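Local coordinates for protein thiamine pyrophosphokinase (Saccharomyces cerevisiae, PDB 1IG0) that transfers a pyrophosphate group from ATP to thiamine, making thiamine diphosphate and AMP as a homodimeric kinase essential to yeast, at residues N132-L136 / I165-Y169; N92-L98 / V114-T120; T125-V131 / H201-Q205; S39-N45 / H62-A68. All coordinates share one frame; numbering follows the deposited sequence.

Interaction 1 (N132-L136 / I165-Y169); sequences NLISL and IHTLY
Helices 126-139 and 164-175 run side by side through N132-L136 and I165-Y169, their local axes 9.3 Å apart at closest approach and 46° between directions, with N132 and Y169 bringing their CA atoms nearest. Both belong to the helical layer over one face of the parallel part of the mixed sheet in the alpha-beta-alpha catalytic domain, and helix 141-148 sends F143 against L133, L136, I165 and L168.

N132 is the hub. Its flat carboxamide lies on the ring of Y169, the two planes only 9° apart, with ND2 3.3 Å above the ring plane and over its centre: an amide-on-aromatic stack rather than an edge contact. The Y169 ring is carried there by a first torsion that sets CG opposite the backbone N (chi1 173°). At the rim of the same ring, S135 CB comes up in the plane, 3.7 Å from Y169 CE1, while S135 OG turns to Y215 and N139 for its hydrogen bonds.

At the I165 end, I165 points CG2 into the angle between N132 CB and the start of L133, 3.7 Å from N132 CB. L136 spreads its two methyls over the backbone of the other helix, CD1 3.6 Å from I165 O and CD2 3.7 Å from L168 O. The one hydrogen bond between the segments fixes the amide's rotation: H166 ND1 donates, fairly straight and nearly in its own ring plane, to N132 OD1 at 2.9 Å.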
# COMPACT_ATOMS: atom_id res chain seq x y z
N ASN B 132 -19.34 6.16 -9.41
CA ASN B 132 -20.21 6.83 -10.38
C ASN B 132 -21.63 6.36 -10.10
O ASN B 132 -22.57 7.15 -10.08
CB ASN B 132 -19.83 6.45 -11.81
CG ASN B 132 -18.64 7.24 -12.34
OD1 ASN B 132 -18.24 7.08 -13.49
ND2 ASN B 132 -18.08 8.09 -11.49
N LEU B 133 -21.78 5.05 -9.88
CA LEU B 133 -23.07 4.44 -9.59
C LEU B 133 -23.65 5.01 -8.29
O LEU B 133 -24.82 5.36 -8.23
CB LEU B 133 -22.91 2.93 -9.45
CG LEU B 133 -24.09 2.17 -8.84
CD1 LEU B 133 -25.31 2.29 -9.74
CD2 LEU B 133 -23.71 0.71 -8.64
N ILE B 134 -22.81 5.08 -7.26
CA ILE B 134 -23.23 5.59 -5.97
C ILE B 134 -23.77 7.02 -6.07
O ILE B 134 -24.81 7.34 -5.50
CB ILE B 134 -22.07 5.54 -4.95
CG1 ILE B 134 -21.73 4.08 -4.65
CG2 ILE B 134 -22.45 6.28 -3.68
CD1 ILE B 134 -20.46 3.89 -3.86
N SER B 135 -23.05 7.87 -6.80
CA SER B 135 -23.49 9.25 -6.96
C SER B 135 -24.82 9.31 -7.70
O SER B 135 -25.72 10.07 -7.33
CB SER B 135 -22.44 10.07 -7.71
OG SER B 135 -22.77 11.45 -7.70
N LEU B 136 -24.95 8.52 -8.76
CA LEU B 136 -26.18 8.48 -9.53
C LEU B 136 -27.34 8.04 -8.64
O LEU B 136 -28.43 8.62 -8.67
CB LEU B 136 -26.05 7.51 -10.71
CG LEU B 136 -25.25 8.00 -11.92
CD1 LEU B 136 -25.04 6.85 -12.90
CD2 LEU B 136 -26.01 9.15 -12.59
N ILE B 165 -22.91 3.69 -17.16
CA ILE B 165 -22.86 4.33 -15.86
C ILE B 165 -22.01 5.60 -15.87
O ILE B 165 -22.35 6.58 -15.22
CB ILE B 165 -22.33 3.37 -14.76
CG1 ILE B 165 -23.31 2.21 -14.56
CG2 ILE B 165 -22.15 4.12 -13.45
CD1 ILE B 165 -24.68 2.64 -14.04
N HIS B 166 -20.91 5.58 -16.62
CA HIS B 166 -20.05 6.76 -16.69
C HIS B 166 -20.72 7.84 -17.53
O HIS B 166 -20.65 9.02 -17.20
CB HIS B 166 -18.69 6.42 -17.30
CG HIS B 166 -17.72 7.56 -17.24
ND1 HIS B 166 -17.14 7.99 -16.06
CD2 HIS B 166 -17.24 8.38 -18.20
CE1 HIS B 166 -16.36 9.02 -16.30
NE2 HIS B 166 -16.40 9.28 -17.59
N THR B 167 -21.34 7.44 -18.63
CA THR B 167 -22.02 8.39 -19.51
C THR B 167 -23.13 9.09 -18.73
O THR B 167 -23.27 10.32 -18.78
CB THR B 167 -22.63 7.69 -20.74
OG1 THR B 167 -21.61 6.96 -21.43
CG2 THR B 167 -23.26 8.71 -21.68
N LEU B 168 -23.93 8.31 -18.00
CA LEU B 168 -25.02 8.85 -17.21
C LEU B 168 -24.47 9.74 -16.10
O LEU B 168 -25.04 10.79 -15.80
CB LEU B 168 -25.85 7.72 -16.60
CG LEU B 168 -26.66 6.86 -17.57
CD1 LEU B 168 -27.35 5.73 -16.81
CD2 LEU B 168 -27.69 7.73 -18.28
N TYR B 169 -23.37 9.31 -15.49
CA TYR B 169 -22.74 10.07 -14.42
C TYR B 169 -22.26 11.43 -14.94
O TYR B 169 -22.52 12.47 -14.32
CB TYR B 169 -21.54 9.30 -13.86
CG TYR B 169 -20.71 10.07 -12.86
CD1 TYR B 169 -21.12 10.21 -11.54
CD2 TYR B 169 -19.53 10.70 -13.26
CE1 TYR B 169 -20.37 10.95 -10.63
CE2 TYR B 169 -18.77 11.44 -12.36
CZ TYR B 169 -19.19 11.56 -11.05
OH TYR B 169 -18.43 12.29 -10.16

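Interaction 2 (N92-L98 / V114-T120); sequences NYIIGDL and VTIIKQT
L98, just past the end of strand 93-96, folds back over the neighbouring strand 115-118. Its CB leads toward that strand, and CG, opposite the carbonyl carbon and beside the backbone N (chi1 -46°), settles 4.2 Å from K118 CB. This lays the tip over I116 and K118, where it divides: CD1 fits between them, 3.7 Å from I116 CG2 and 3.6 Å from K118 CB, while CD2 looks to the carbonyl of I117. An alanine here is likely to open a gap beside I116 CG2 and leave the first part of the K118 chain without its apolar neighbour. Farther out, K118 runs on past the D97 carbonyl.

The two strands are parallel, joined through helix 103-111 in a beta-alpha-beta crossover at the edge of the central sheet, where 115-118 is outermost within the chain. I94 is held by both its backbone polar atoms: its N donates to T115 O, and its O receives I117 N at 2.8 Å, nearly straight at 171°. G96 N donates to I117 O, and G96 O accepts from Q119 N; the phi of 153° would jam a CB against the preceding carbonyl. On the face of Y93, I95 and I117, helix 126-139 packs with L133 and C130. There the Y93 ring lies alongside T115, CD2 3.7 Å from T115 CG2.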
# COMPACT_ATOMS: atom_id res chain seq x y z
N ASN B 92 -27.12 -3.72 -2.18
CA ASN B 92 -28.11 -3.05 -3.01
C ASN B 92 -27.73 -3.18 -4.48
O ASN B 92 -28.59 -3.40 -5.33
CB ASN B 92 -28.23 -1.57 -2.63
CG ASN B 92 -28.73 -1.37 -1.22
OD1 ASN B 92 -27.94 -1.25 -0.28
ND2 ASN B 92 -30.05 -1.34 -1.05
N TYR B 93 -26.44 -3.06 -4.77
CA TYR B 93 -25.95 -3.18 -6.14
C TYR B 93 -24.69 -4.03 -6.25
O TYR B 93 -23.93 -4.19 -5.30
CB TYR B 93 -25.58 -1.81 -6.73
CG TYR B 93 -26.67 -0.77 -6.81
CD1 TYR B 93 -26.84 0.17 -5.80
CD2 TYR B 93 -27.48 -0.68 -7.95
CE1 TYR B 93 -27.79 1.18 -5.92
CE2 TYR B 93 -28.43 0.32 -8.07
CZ TYR B 93 -28.58 1.25 -7.06
OH TYR B 93 -29.51 2.26 -7.18
N ILE B 94 -24.50 -4.58 -7.45
CA ILE B 94 -23.32 -5.36 -7.80
C ILE B 94 -23.01 -4.81 -9.19
O ILE B 94 -23.86 -4.86 -10.08
CB ILE B 94 -23.60 -6.87 -7.92
CG1 ILE B 94 -23.92 -7.45 -6.55
CG2 ILE B 94 -22.39 -7.56 -8.51
CD1 ILE B 94 -24.17 -8.96 -6.57
N ILE B 95 -21.82 -4.25 -9.37
CA ILE B 95 -21.47 -3.67 -10.66
C ILE B 95 -20.04 -4.01 -11.08
O ILE B 95 -19.14 -4.09 -10.25
CB ILE B 95 -21.67 -2.14 -10.63
CG1 ILE B 95 -21.50 -1.56 -12.03
CG2 ILE B 95 -20.70 -1.50 -9.65
CD1 ILE B 95 -21.92 -0.10 -12.15
N GLY B 96 -19.86 -4.20 -12.38
CA GLY B 96 -18.56 -4.54 -12.93
C GLY B 96 -18.76 -5.33 -14.21
O GLY B 96 -19.90 -5.45 -14.68
N ASP B 97 -17.69 -5.89 -14.78
CA ASP B 97 -17.84 -6.66 -16.01
C ASP B 97 -18.49 -8.01 -15.70
O ASP B 97 -19.01 -8.68 -16.60
CB ASP B 97 -16.48 -6.84 -16.71
CG ASP B 97 -15.52 -7.71 -15.94
OD1 ASP B 97 -14.35 -7.30 -15.80
OD2 ASP B 97 -15.92 -8.80 -15.48
N LEU B 98 -18.44 -8.40 -14.43
CA LEU B 98 -19.06 -9.64 -13.95
C LEU B 98 -18.46 -10.98 -14.36
O LEU B 98 -19.04 -12.02 -14.05
CB LEU B 98 -20.54 -9.64 -14.31
CG LEU B 98 -21.32 -8.35 -14.04
CD1 LEU B 98 -22.79 -8.57 -14.36
CD2 LEU B 98 -21.14 -7.91 -12.60
N VAL B 114 -31.12 -8.45 -6.15
CA VAL B 114 -30.06 -7.46 -6.04
C VAL B 114 -29.94 -6.83 -7.42
O VAL B 114 -29.98 -7.53 -8.43
CB VAL B 114 -28.70 -8.09 -5.66
CG1 VAL B 114 -27.59 -7.06 -5.82
CG2 VAL B 114 -28.75 -8.60 -4.24
N THR B 115 -29.80 -5.51 -7.48
CA THR B 115 -29.67 -4.83 -8.76
C THR B 115 -28.25 -5.05 -9.28
O THR B 115 -27.30 -4.44 -8.79
CB THR B 115 -29.94 -3.32 -8.64
OG1 THR B 115 -31.28 -3.11 -8.16
CG2 THR B 115 -29.79 -2.64 -10.00
N ILE B 116 -28.12 -5.92 -10.27
CA ILE B 116 -26.83 -6.23 -10.85
C ILE B 116 -26.65 -5.49 -12.17
O ILE B 116 -27.47 -5.61 -13.08
CB ILE B 116 -26.69 -7.75 -11.09
CG1 ILE B 116 -26.92 -8.50 -9.77
CG2 ILE B 116 -25.31 -8.07 -11.64
CD1 ILE B 116 -26.91 -10.01 -9.90
N ILE B 117 -25.57 -4.71 -12.26
CA ILE B 117 -25.28 -3.92 -13.45
C ILE B 117 -23.96 -4.32 -14.09
O ILE B 117 -22.91 -4.32 -13.44
CB ILE B 117 -25.22 -2.41 -13.10
CG1 ILE B 117 -26.54 -1.98 -12.46
CG2 ILE B 117 -24.93 -1.60 -14.35
CD1 ILE B 117 -26.51 -0.57 -11.91
N LYS B 118 -24.02 -4.65 -15.38
CA LYS B 118 -22.83 -5.05 -16.12
C LYS B 118 -22.24 -3.87 -16.89
O LYS B 118 -22.96 -3.11 -17.54
CB LYS B 118 -23.18 -6.19 -17.08
CG LYS B 118 -22.01 -6.73 -17.90
CD LYS B 118 -22.40 -8.04 -18.58
CE LYS B 118 -21.28 -8.59 -19.45
NZ LYS B 118 -21.07 -7.78 -20.67
N GLN B 119 -20.93 -3.71 -16.78
CA GLN B 119 -20.18 -2.65 -17.46
C GLN B 119 -18.90 -3.30 -17.96
O GLN B 119 -18.07 -3.74 -17.16
CB GLN B 119 -19.87 -1.50 -16.50
CG GLN B 119 -21.09 -0.70 -16.08
CD GLN B 119 -21.63 0.18 -17.19
OE1 GLN B 119 -21.15 1.29 -17.40
NE2 GLN B 119 -22.62 -0.32 -17.92
N THR B 120 -18.74 -3.36 -19.28
CA THR B 120 -17.58 -4.02 -19.88
C THR B 120 -16.32 -3.20 -20.14
O THR B 120 -15.26 -3.77 -20.40
CB THR B 120 -17.97 -4.67 -21.22
OG1 THR B 120 -18.29 -3.65 -22.17
CG2 THR B 120 -19.18 -5.58 -21.04
O HOH W 1 -31.49 -3.87 -5.22

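Interaction 3 (T125-V131 / H201-Q205); sequences TDFTKCV and HSITQ. With VIB (3-(4-amino-2-methyl-pyrimidin-5-ylmethyl)-5-(2-hydroxy-ethyl)-4-methyl-thiazol-3-ium), chain D.
T125 and H201 approach from opposite directions, the threonine methyl coming over a face of the imidazole: CG2 sits above the middle of the ring, 3.5 Å from the centroid and close to the ring normal, a CH-pi contact. T125 is the N-cap of helix 126-139, in the alpha-beta-alpha catalytic domain, and helix 196-212 carries H201 and Q205. The cap explains the pose of the methyl. OG1 lies between the backbone N and the carbonyl carbon (chi1 61°), where it accepts T128 N at 3.1 Å, and this turns CG2 out over the histidine. OG1 also lies only 2.6 Å from H201 NE2.

F127 and Q205 run antiparallel alongside each other, ring and amide planes 6° apart, in a stack. Q205 CG stands over the ring centre, 3.6 Å from the F127 centroid, and CD continues over its CD2 side. The bend at chi2 folds the glutamine over the ring so that its amide lies flat there. With an alanine in place of F127, the Q205 amide would probably lose the surface it rests on and be freer to turn, and a gap would open beside L42 and L44, which also touch the ring.

This contact lies close to bound thiamine, whose hydroxyl O1 is 3.3 Å from T125 CA; S285 of the second subunit hydrogen-bonds the same ligand, and S286 of that subunit packs on T125. At the far end of the glutamine, Q205 NE2 donates to T128 OG1 at 3.2 Å, with the acceptor almost in the amide plane but the bond bent, 135° at the hydrogen.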
# COMPACT_ATOMS: atom_id res chain seq x y z
N THR B 125 -11.80 1.51 -13.63
CA THR B 125 -11.73 0.47 -12.62
C THR B 125 -13.12 0.18 -12.07
O THR B 125 -14.06 0.95 -12.30
CB THR B 125 -10.84 0.91 -11.45
OG1 THR B 125 -11.40 2.08 -10.84
CG2 THR B 125 -9.42 1.21 -11.95
N ASP B 126 -13.26 -0.93 -11.36
CA ASP B 126 -14.55 -1.26 -10.77
C ASP B 126 -14.86 -0.21 -9.72
O ASP B 126 -16.02 0.12 -9.48
CB ASP B 126 -14.52 -2.65 -10.12
CG ASP B 126 -14.45 -3.77 -11.14
OD1 ASP B 126 -15.16 -3.69 -12.16
OD2 ASP B 126 -13.70 -4.74 -10.90
N PHE B 127 -13.81 0.34 -9.11
CA PHE B 127 -13.97 1.37 -8.09
C PHE B 127 -14.66 2.59 -8.70
O PHE B 127 -15.64 3.09 -8.16
CB PHE B 127 -12.61 1.77 -7.53
CG PHE B 127 -12.67 2.38 -6.15
CD1 PHE B 127 -11.88 1.88 -5.12
CD2 PHE B 127 -13.52 3.45 -5.88
CE1 PHE B 127 -11.93 2.44 -3.85
CE2 PHE B 127 -13.58 4.01 -4.61
CZ PHE B 127 -12.79 3.50 -3.59
N THR B 128 -14.16 3.05 -9.84
CA THR B 128 -14.74 4.20 -10.51
C THR B 128 -16.17 3.89 -10.94
O THR B 128 -17.05 4.76 -10.87
CB THR B 128 -13.92 4.62 -11.75
OG1 THR B 128 -12.62 5.05 -11.33
CG2 THR B 128 -14.61 5.75 -12.49
N LYS B 129 -16.41 2.66 -11.38
CA LYS B 129 -17.75 2.25 -11.79
C LYS B 129 -18.69 2.35 -10.59
O LYS B 129 -19.85 2.77 -10.71
CB LYS B 129 -17.73 0.81 -12.31
CG LYS B 129 -16.99 0.62 -13.63
CD LYS B 129 -17.04 -0.84 -14.07
CE LYS B 129 -16.44 -1.04 -15.45
NZ LYS B 129 -14.98 -0.71 -15.51
N CYS B 130 -18.18 1.98 -9.42
CA CYS B 130 -18.96 2.01 -8.19
C CYS B 130 -19.30 3.42 -7.72
O CYS B 130 -20.46 3.71 -7.43
CB CYS B 130 -18.23 1.26 -7.08
SG CYS B 130 -18.20 -0.54 -7.29
N VAL B 131 -18.30 4.29 -7.62
CA VAL B 131 -18.55 5.65 -7.16
C VAL B 131 -19.46 6.42 -8.11
O VAL B 131 -20.27 7.25 -7.67
CB VAL B 131 -17.24 6.44 -6.94
CG1 VAL B 131 -16.46 5.84 -5.77
CG2 VAL B 131 -16.40 6.43 -8.19
N HIS B 201 -4.38 2.44 -6.73
CA HIS B 201 -5.57 3.02 -7.33
C HIS B 201 -6.51 3.50 -6.23
O HIS B 201 -7.10 4.57 -6.33
CB HIS B 201 -6.32 2.03 -8.21
CG HIS B 201 -7.60 2.58 -8.76
ND1 HIS B 201 -7.63 3.59 -9.69
CD2 HIS B 201 -8.89 2.31 -8.45
CE1 HIS B 201 -8.88 3.93 -9.93
NE2 HIS B 201 -9.67 3.16 -9.20
N SER B 202 -6.66 2.68 -5.19
CA SER B 202 -7.52 3.05 -4.07
C SER B 202 -7.09 4.40 -3.51
O SER B 202 -7.92 5.22 -3.12
CB SER B 202 -7.47 1.99 -2.98
OG SER B 202 -8.15 0.81 -3.39
N ILE B 203 -5.78 4.63 -3.48
CA ILE B 203 -5.27 5.89 -2.97
C ILE B 203 -5.60 7.06 -3.90
O ILE B 203 -5.91 8.15 -3.44
CB ILE B 203 -3.74 5.84 -2.75
CG1 ILE B 203 -3.41 4.80 -1.66
CG2 ILE B 203 -3.22 7.21 -2.34
CD1 ILE B 203 -4.12 5.05 -0.34
N THR B 204 -5.54 6.82 -5.21
CA THR B 204 -5.85 7.88 -6.17
C THR B 204 -7.28 8.38 -5.96
O THR B 204 -7.56 9.57 -6.12
CB THR B 204 -5.71 7.42 -7.64
OG1 THR B 204 -6.72 6.45 -7.94
CG2 THR B 204 -4.34 6.81 -7.87
N GLN B 205 -8.18 7.47 -5.61
CA GLN B 205 -9.58 7.82 -5.38
C GLN B 205 -9.73 8.91 -4.32
O GLN B 205 -10.58 9.79 -4.43
CB GLN B 205 -10.38 6.58 -4.96
CG GLN B 205 -10.64 5.57 -6.07
CD GLN B 205 -11.62 6.07 -7.13
OE1 GLN B 205 -12.46 6.93 -6.85
NE2 GLN B 205 -11.53 5.51 -8.33
CM2 VIB D . -2.87 3.16 -19.67
N4A VIB D . -7.12 0.66 -20.15
CM4 VIB D . -7.97 -3.65 -17.39
O1 VIB D . -9.60 -2.06 -13.09
C7 VIB D . -9.63 -3.23 -13.91
C6 VIB D . -10.10 -2.85 -15.33
C2 VIB D . -7.68 -0.12 -16.70
S1 VIB D . -9.03 -0.14 -15.54
C5 VIB D . -9.09 -1.89 -15.96
C4 VIB D . -8.14 -2.23 -16.87
N3 VIB D . -7.41 -1.24 -17.23
C7A VIB D . -6.30 -1.35 -18.22
C4A VIB D . -5.85 0.78 -19.55
N3A VIB D . -5.02 1.86 -19.90
C2A VIB D . -3.75 2.00 -19.31
N1A VIB D . -3.32 1.05 -18.37
C6A VIB D . -4.14 -0.04 -18.02
C5A VIB D . -5.41 -0.18 -18.61

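Interaction 4 (S39-N45 / H62-A68)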
# COMPACT_ATOMS: atom_id res chain seq x y z
N SER B 39 -25.03 7.82 3.10
CA SER B 39 -23.93 6.94 3.45
C SER B 39 -23.91 5.67 2.61
O SER B 39 -24.95 5.22 2.12
CB SER B 39 -24.01 6.57 4.93
OG SER B 39 -25.25 5.94 5.23
N THR B 40 -22.72 5.11 2.45
CA THR B 40 -22.56 3.90 1.66
C THR B 40 -21.40 3.07 2.16
O THR B 40 -20.35 3.59 2.56
CB THR B 40 -22.29 4.23 0.17
OG1 THR B 40 -23.39 4.97 -0.37
CG2 THR B 40 -22.10 2.94 -0.64
N LEU B 41 -21.59 1.76 2.16
CA LEU B 41 -20.55 0.82 2.55
C LEU B 41 -20.14 0.16 1.24
O LEU B 41 -20.93 -0.56 0.62
CB LEU B 41 -21.09 -0.24 3.51
CG LEU B 41 -20.10 -1.36 3.86
CD1 LEU B 41 -18.87 -0.78 4.54
CD2 LEU B 41 -20.79 -2.39 4.76
N LEU B 42 -18.91 0.41 0.81
CA LEU B 42 -18.42 -0.16 -0.44
C LEU B 42 -17.50 -1.34 -0.19
O LEU B 42 -16.50 -1.22 0.52
CB LEU B 42 -17.67 0.92 -1.23
CG LEU B 42 -16.95 0.48 -2.51
CD1 LEU B 42 -17.95 -0.12 -3.49
CD2 LEU B 42 -16.24 1.68 -3.12
N ILE B 43 -17.84 -2.47 -0.78
CA ILE B 43 -17.04 -3.68 -0.63
C ILE B 43 -16.30 -3.95 -1.93
O ILE B 43 -16.92 -4.17 -2.97
CB ILE B 43 -17.92 -4.91 -0.30
CG1 ILE B 43 -18.74 -4.62 0.96
CG2 ILE B 43 -17.03 -6.13 -0.08
CD1 ILE B 43 -19.69 -5.75 1.33
N LEU B 44 -14.97 -3.93 -1.86
CA LEU B 44 -14.15 -4.17 -3.04
C LEU B 44 -13.75 -5.65 -3.11
O LEU B 44 -13.90 -6.39 -2.14
CB LEU B 44 -12.92 -3.26 -3.01
CG LEU B 44 -13.33 -1.78 -3.05
CD1 LEU B 44 -12.12 -0.89 -2.83
CD2 LEU B 44 -14.00 -1.47 -4.38
N ASN B 45 -13.23 -6.07 -4.26
CA ASN B 45 -12.86 -7.46 -4.46
C ASN B 45 -11.59 -7.95 -3.76
O ASN B 45 -10.52 -8.04 -4.37
CB ASN B 45 -12.77 -7.76 -5.96
CG ASN B 45 -12.55 -9.24 -6.25
OD1 ASN B 45 -13.01 -10.10 -5.49
ND2 ASN B 45 -11.87 -9.54 -7.34
N HIS B 62 -24.68 2.20 7.77
CA HIS B 62 -24.66 2.75 6.42
C HIS B 62 -25.92 2.39 5.65
O HIS B 62 -26.48 1.31 5.83
CB HIS B 62 -23.42 2.28 5.67
CG HIS B 62 -22.14 2.80 6.25
ND1 HIS B 62 -21.63 2.36 7.45
CD2 HIS B 62 -21.30 3.78 5.83
CE1 HIS B 62 -20.53 3.03 7.74
NE2 HIS B 62 -20.31 3.90 6.77
N ASP B 63 -26.38 3.31 4.81
CA ASP B 63 -27.59 3.11 4.03
C ASP B 63 -27.40 2.18 2.83
O ASP B 63 -27.93 1.07 2.81
CB ASP B 63 -28.13 4.47 3.57
CG ASP B 63 -29.33 4.34 2.66
OD1 ASP B 63 -30.11 3.38 2.82
OD2 ASP B 63 -29.52 5.22 1.79
N LEU B 64 -26.66 2.65 1.83
CA LEU B 64 -26.42 1.86 0.63
C LEU B 64 -25.22 0.93 0.76
O LEU B 64 -24.22 1.28 1.39
CB LEU B 64 -26.21 2.79 -0.57
CG LEU B 64 -26.09 2.13 -1.95
CD1 LEU B 64 -27.45 1.60 -2.38
CD2 LEU B 64 -25.59 3.15 -2.96
N LYS B 65 -25.32 -0.25 0.16
CA LYS B 65 -24.23 -1.22 0.17
C LYS B 65 -23.96 -1.63 -1.27
O LYS B 65 -24.86 -2.10 -1.97
CB LYS B 65 -24.58 -2.47 0.99
CG LYS B 65 -24.69 -2.23 2.49
CD LYS B 65 -26.05 -1.67 2.87
CE LYS B 65 -26.16 -1.47 4.37
NZ LYS B 65 -27.53 -1.07 4.75
N VAL B 66 -22.72 -1.44 -1.71
CA VAL B 66 -22.35 -1.77 -3.08
C VAL B 66 -21.19 -2.76 -3.14
O VAL B 66 -20.22 -2.64 -2.39
CB VAL B 66 -21.95 -0.49 -3.86
CG1 VAL B 66 -21.48 -0.85 -5.26
CG2 VAL B 66 -23.14 0.46 -3.93
N CYS B 67 -21.31 -3.73 -4.03
CA CYS B 67 -20.27 -4.74 -4.23
C CYS B 67 -19.62 -4.52 -5.59
O CYS B 67 -20.31 -4.42 -6.60
CB CYS B 67 -20.86 -6.15 -4.18
SG CYS B 67 -21.18 -6.78 -2.52
N ALA B 68 -18.30 -4.43 -5.60
CA ALA B 68 -17.56 -4.24 -6.84
C ALA B 68 -17.23 -5.58 -7.48
O ALA B 68 -16.30 -6.27 -7.05
CB ALA B 68 -16.28 -3.45 -6.58
O HOH W 2 -28.05 7.62 2.82
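Backbone hydrogen bonds dominate where S39-N45 runs beside H62-A68. S39 O receives L64 N, L64 O receives L41 N, and L41 O receives V66 N, so each chain gives and takes in turn. The straightest is I43 N to V66 O, 2.9 Å and 178°; A68 N then closes the series on I43 O. Two CA-H...O contacts supplement them, the tighter from T40 CA to L64 O at 3.1 Å.

Side-chain polar bonds gather at the start of the pair. S39 OG, rotated between its own N and carbonyl carbon (chi1 58°), accepts D63 N at 2.9 Å, and a water bridges S39 N to D63 OD2. K65 bends back at chi2 so that NZ holds two carbonyls of its own segment, H62 O and D63 O, while W59 offers it a cation-pi partner. H62 anchors ND1 on I58 O; its CD2 makes a close contact with T40 O, at 3.4 Å.

These are the first and last elements of a parallel beta-alpha-beta unit, strand 38-43, helix 52-61 and strand 64-68, in the middle of the parallel part of the large sheet; strand 184-189 flanks the first strand and 93-96 the second.

Packing contacts, mostly apolar, fill both faces. On the side of T40 and L42, under helix 126-139, L42 CD1 crosses to V66 CG1 at 4.0 Å, and T40 lies side by side with L64, its OG1 against L64 CB. Beyond the strand end, the tip of L44 comes nearer, CD2 3.7 Å from A68 CB. On the other face I43 CD1 nears C67 SG, and L75 of helix 71-78 packs against both residues.

Overall arrangement
From the N terminus, interaction 4 closes first, bringing 62-68 back beside 39-45 through one helical crossover. Interaction 2 follows in series with a second crossover, and the two share a sheet: strand 93-96 lies next to 64-68, with N92 N probably hydrogen-bonded to K65 O. The chain then enters helix 126-139, which serves two contacts. Its first turns open interaction 3, whose long loop closes at 201-205; interaction 1 is nested inside that loop, binding the next turns to helix 164-175. This shared helix rests on the strands of interaction 4, C130 reaching A68, and I134 reaching T40 and V66, while Q119 OE1 meets I165 N to tie interaction 2 to interaction 1.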